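PDB 5IMY: vaginolysin from Gardnerella vaginalis, which probably binds cholesterol in host membranes and lyses the cells as a secreted pore-forming toxin of the cholesterol-dependent cytolysin family. Local coordinates for residues A164-Q168 against F214-Y218. Numbering follows the deposited sequence.
Sequences AARMQ and FKQTY
Met167 sits between Gln216 and Phe214 on one face of an antiparallel strand pair. CG of Met167 lies 3.7 Å from CG of Gln216, the two side chains running side by side. A chain bent at chi2 (-110°) then swings the sulfur toward the ring edge, where SD of Met167 comes 3.6 Å from CD1 of Phe214, a Met-aromatic contact. Helix 326-335 packs on this same face, Ile333 touching Met167 and Leu329 touching Phe214. Gln168 and Lys215 form a hydrogen-bonded pair: Gln168 N donates to Lys215 O (3.1 Å), and Lys215 N to Gln168 O (3.0 Å). With CG set between backbone N and carbonyl carbon (chi1 73°), Gln168 leans across until its NE2 is 3.8 Å from CD of Lys215, whose extended chain carries NZ to a hydrogen bond with Asn78 OD1. The pairing joins strand 166-173 to strand 208-223 in the bent antiparallel sheet at the core of the MACPF/CDC fold, with strand 263-271 continuing the sheet beyond Phe214 and Gln216. As in relatives, the helices between the paired strands probably refold into a membrane-spanning hairpin. On the face of Lys215 and Thr217, a water donates to Arg166 O and Lys215 O and also hydrogen-bonds Thr217 OG1. Where strand 208-223 turns its corner, Ala165 CB rests obliquely against the Tyr218 ring, 3.6 Å from CD1, while the Tyr218 hydroxyl hydrogen-bonds Gly336 O.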
# COMPACT_ATOMS: atom_id res chain seq x y z
N ALA A 164 20.94 26.39 32.27
CA ALA A 164 20.27 25.21 31.75
C ALA A 164 20.89 24.83 30.41
O ALA A 164 21.26 25.69 29.61
CB ALA A 164 18.77 25.47 31.57
N ALA A 165 21.00 23.52 30.18
CA ALA A 165 21.64 23.03 28.97
C ALA A 165 20.73 23.18 27.77
O ALA A 165 19.53 22.87 27.84
CB ALA A 165 22.03 21.56 29.14
N ARG A 166 21.29 23.65 26.66
CA ARG A 166 20.63 23.50 25.37
C ARG A 166 20.68 22.04 24.98
O ARG A 166 21.77 21.46 24.89
CB ARG A 166 21.29 24.36 24.30
CG ARG A 166 20.64 24.22 22.93
CD ARG A 166 21.64 24.46 21.82
NE ARG A 166 22.24 25.78 21.93
CZ ARG A 166 21.62 26.91 21.61
NH1 ARG A 166 20.38 26.87 21.15
NH2 ARG A 166 22.25 28.07 21.76
N MET A 167 19.52 21.44 24.75
CA MET A 167 19.44 20.02 24.45
C MET A 167 19.13 19.83 22.97
O MET A 167 18.33 20.56 22.38
CB MET A 167 18.37 19.35 25.30
CG MET A 167 18.81 18.03 25.91
SD MET A 167 17.97 16.62 25.18
CE MET A 167 16.99 16.09 26.58
N GLN A 168 19.79 18.84 22.37
CA GLN A 168 19.55 18.45 20.99
C GLN A 168 19.67 16.94 20.90
O GLN A 168 20.51 16.34 21.58
CB GLN A 168 20.54 19.13 20.03
CG GLN A 168 21.95 18.57 20.09
CD GLN A 168 23.00 19.57 19.63
OE1 GLN A 168 22.67 20.58 19.01
NE2 GLN A 168 24.26 19.29 19.94
N PHE A 214 21.46 11.77 22.79
CA PHE A 214 21.10 12.98 23.53
C PHE A 214 22.36 13.75 23.88
O PHE A 214 23.30 13.19 24.45
CB PHE A 214 20.33 12.63 24.81
CG PHE A 214 18.92 12.20 24.57
CD1 PHE A 214 17.91 13.13 24.35
CD2 PHE A 214 18.59 10.85 24.56
CE1 PHE A 214 16.61 12.73 24.13
CE2 PHE A 214 17.29 10.45 24.34
CZ PHE A 214 16.30 11.38 24.13
N LYS A 215 22.37 15.04 23.54
CA LYS A 215 23.47 15.93 23.87
C LYS A 215 22.93 17.10 24.67
O LYS A 215 22.09 17.87 24.18
CB LYS A 215 24.17 16.43 22.60
CG LYS A 215 25.27 15.50 22.11
CD LYS A 215 25.78 15.91 20.74
CE LYS A 215 26.92 15.01 20.31
NZ LYS A 215 27.24 15.16 18.86
N GLN A 216 23.42 17.24 25.90
CA GLN A 216 23.07 18.36 26.77
C GLN A 216 24.31 19.25 26.89
O GLN A 216 25.31 18.85 27.51
CB GLN A 216 22.61 17.87 28.14
CG GLN A 216 21.57 16.76 28.06
CD GLN A 216 20.90 16.48 29.39
OE1 GLN A 216 21.33 15.61 30.14
NE2 GLN A 216 19.85 17.23 29.69
N THR A 217 24.25 20.43 26.29
CA THR A 217 25.37 21.36 26.26
C THR A 217 25.17 22.43 27.32
O THR A 217 24.18 23.17 27.28
CB THR A 217 25.52 22.00 24.88
OG1 THR A 217 25.73 20.98 23.90
CG2 THR A 217 26.70 22.97 24.85
N TYR A 218 26.10 22.51 28.27
CA TYR A 218 26.08 23.58 29.26
C TYR A 218 26.72 24.85 28.71
O TYR A 218 26.19 25.95 28.90
CB TYR A 218 26.81 23.14 30.53
CG TYR A 218 26.21 21.91 31.18
CD1 TYR A 218 24.85 21.81 31.41
CD2 TYR A 218 27.02 20.86 31.57
CE1 TYR A 218 24.31 20.68 32.01
CE2 TYR A 218 26.49 19.73 32.16
CZ TYR A 218 25.14 19.65 32.38
OH TYR A 218 24.62 18.52 32.97
O HOH W 1 23.43 20.00 22.82